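Local coordinates for protein hydrolase, isochorismatase family (Pseudomonas putida KT2440, PDB 4H17) that probably acts as a hydrolase of the isochorismatase family on a small-molecule substrate, at residues D156-R161 against Q174-E179. Residues are numbered along the deposited sequence; the frame is centred on the assembly and turned at random. Where two conformers were deposited one is given.
With EDO (1,2-ethanediol), chain H.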
loop_
_atom_site.group_PDB
_atom_site.type_symbol
_atom_site.label_atom_id
_atom_site.label_comp_id
_atom_site.label_asym_id
_atom_site.label_seq_id
_atom_site.Cartn_x
_atom_site.Cartn_y
_atom_site.Cartn_z
ATOM N N ASP A 156 8.039 -8.181 13.307
ATOM C CA ASP A 156 7.656 -8.411 14.711
ATOM C C ASP A 156 7.828 -7.174 15.607
ATOM O O ASP A 156 7.625 -7.216 16.812
ATOM C CB ASP A 156 8.336 -9.676 15.276
ATOM C CG ASP A 156 9.849 -9.597 15.268
ATOM O OD1 ASP A 156 10.425 -8.571 14.871
ATOM O OD2 ASP A 156 10.474 -10.607 15.670
ATOM N N ALA A 157 8.064 -6.047 14.949
ATOM C CA ALA A 157 8.120 -4.720 15.584
ATOM C C ALA A 157 7.059 -3.821 14.936
ATOM O O ALA A 157 7.204 -2.584 14.866
ATOM C CB ALA A 157 9.483 -4.122 15.435
ATOM N N SER A 158 6.011 -4.456 14.452
ATOM C CA SER A 158 4.903 -3.772 13.769
ATOM C C SER A 158 3.644 -4.558 14.096
ATOM O O SER A 158 3.704 -5.760 14.450
ATOM C CB SER A 158 5.195 -3.675 12.273
ATOM O OG SER A 158 4.095 -3.077 11.542
ATOM N N ALA A 159 2.485 -3.919 13.994
ATOM C CA ALA A 159 1.245 -4.552 14.319
ATOM C C ALA A 159 0.087 -3.904 13.636
ATOM O O ALA A 159 0.178 -2.779 13.125
ATOM C CB ALA A 159 1.018 -4.549 15.831
ATOM N N THR A 160 -1.029 -4.594 13.688
ATOM C CA THR A 160 -2.278 -4.081 13.195
ATOM C C THR A 160 -3.442 -4.582 14.075
ATOM O O THR A 160 -3.241 -5.026 15.238
ATOM C CB THR A 160 -2.428 -4.404 11.705
ATOM O OG1 THR A 160 -3.611 -3.778 11.193
ATOM C CG2 THR A 160 -2.489 -5.874 11.476
ATOM N N ARG A 161 -4.649 -4.384 13.569
ATOM C CA ARG A 161 -5.860 -4.818 14.278
ATOM C C ARG A 161 -6.783 -5.668 13.388
ATOM O O ARG A 161 -6.583 -5.789 12.171
ATOM C CB ARG A 161 -6.569 -3.613 14.839
ATOM C CG ARG A 161 -7.308 -2.770 13.788
ATOM C CD ARG A 161 -7.884 -1.476 14.358
ATOM N NE ARG A 161 -9.035 -0.969 13.584
ATOM C CZ ARG A 161 -8.970 -0.399 12.381
ATOM N NH1 ARG A 161 -7.799 -0.206 11.769
ATOM N NH2 ARG A 161 -10.103 -0.020 11.805
ATOM N N GLN A 174 -3.949 -12.298 10.390
ATOM C CA GLN A 174 -4.124 -12.672 8.978
ATOM C C GLN A 174 -3.846 -11.418 8.144
ATOM O O GLN A 174 -3.102 -11.456 7.152
ATOM C CB GLN A 174 -5.493 -13.219 8.701
ATOM C CG GLN A 174 -5.645 -14.638 9.162
ATOM C CD GLN A 174 -7.008 -15.183 8.880
ATOM O OE1 GLN A 174 -7.580 -14.939 7.817
ATOM N NE2 GLN A 174 -7.531 -15.970 9.823
ATOM N N ILE A 175 -4.390 -10.287 8.587
ATOM C CA ILE A 175 -4.050 -9.032 7.909
ATOM C C ILE A 175 -2.537 -8.799 7.893
ATOM O O ILE A 175 -1.973 -8.417 6.897
ATOM C CB ILE A 175 -4.701 -7.814 8.593
ATOM C CG1 ILE A 175 -6.229 -7.908 8.580
ATOM C CG2 ILE A 175 -4.182 -6.532 7.952
ATOM C CD1 ILE A 175 -6.900 -7.981 7.227
ATOM N N HIS A 176 -1.907 -8.949 9.051
ATOM C CA HIS A 176 -0.497 -8.665 9.181
ATOM C C HIS A 176 0.374 -9.613 8.296
ATOM O O HIS A 176 1.259 -9.165 7.599
ATOM C CB HIS A 176 -0.109 -8.702 10.644
ATOM C CG HIS A 176 1.252 -8.150 10.916
ATOM N ND1 HIS A 176 1.552 -6.818 10.773
ATOM C CD2 HIS A 176 2.396 -8.750 11.326
ATOM C CE1 HIS A 176 2.812 -6.609 11.093
ATOM N NE2 HIS A 176 3.344 -7.765 11.446
ATOM N N GLN A 177 0.067 -10.894 8.308
ATOM C CA GLN A 177 0.791 -11.881 7.498
ATOM C C GLN A 177 0.620 -11.579 6.025
ATOM O O GLN A 177 1.575 -11.621 5.283
ATOM C CB GLN A 177 0.328 -13.310 7.782
ATOM N N CYS A 178 -0.607 -11.261 5.609
ATOM C CA CYS A 178 -0.812 -10.918 4.215
ATOM C C CYS A 178 -0.014 -9.675 3.843
ATOM O O CYS A 178 0.658 -9.636 2.804
ATOM C CB CYS A 178 -2.311 -10.776 3.913
ATOM S SG CYS A 178 -3.239 -12.359 3.953
ATOM N N GLU A 179 -0.028 -8.639 4.680
ATOM C CA GLU A 179 0.719 -7.440 4.339
ATOM C C GLU A 179 2.220 -7.662 4.345
ATOM O O GLU A 179 2.896 -7.077 3.525
ATOM C CB GLU A 179 0.324 -6.225 5.139
ATOM C CG GLU A 179 0.632 -4.899 4.351
ATOM C CD GLU A 179 -0.239 -4.599 3.104
ATOM O OE1 GLU A 179 -1.234 -5.321 2.834
ATOM O OE2 GLU A 179 0.066 -3.619 2.347
HETATM C C1 EDO H . -0.458 -9.585 14.771
HETATM O O1 EDO H . -0.941 -9.728 16.119
HETATM C C2 EDO H . 0.120 -8.177 14.648
HETATM O O2 EDO H . -0.865 -7.161 14.850
#
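His176, on helix 172-186, reaches across to Ser158 and Thr160 where strand 150-159 runs out of the central parallel sheet of the Rossmann-like isochorismatase fold. Strand 150-159 and helix 172-186 are the first two elements of a beta-alpha-beta crossover that ends in the adjacent parallel strand 189-191; a small antiparallel hairpin, 163-165 with 168-170, lies between them.

No direct hydrogen bond spans the segments, and van der Waals contacts do the joining. With CG anti to the backbone N (chi1 -168°), the imidazole of His176 extends along the departing strand, and its CE1 comes within 3.6 Å of Ser158 O, oblique to the ring. In the conformer described, Ser158 OG lies at the ring edge, in plane, 3.8 Å from His176 CE1, while donating a hydrogen bond to Gly130 O. At the root of the histidine side chain, the methyl CG2 of Thr160 packs 3.8 Å from His176 CB and also meets the branch methyl CG2 of Ile175 at 4.0 Å. The Thr160 and His176 side chains pass alongside one another, pointing opposite ways.

Polar grip on the imidazole comes from both its nitrogens: NE2 bonds to Glu155 O, just before the strand segment, and ND1 to Ser133 OG at the start of helix 133-146. Without the imidazole, as with an alanine here, Glu155 O and Ser133 OG are likely to lose their shared partner and a gap to open beside Ser158. Farther out, Arg161, whose CB points away from the helix, forms a salt bridge through NH2 with Asp185 of the second subunit, placing the contact close to the dimer interface.

An ethanediol, probably from the crystallisation liquor, lies over one face of the imidazole, its C2 3.9 Å from His176 CG and offset toward the rim. Thr160 N donates to its O2 at 2.8 Å in a nearly straight bond of 176°.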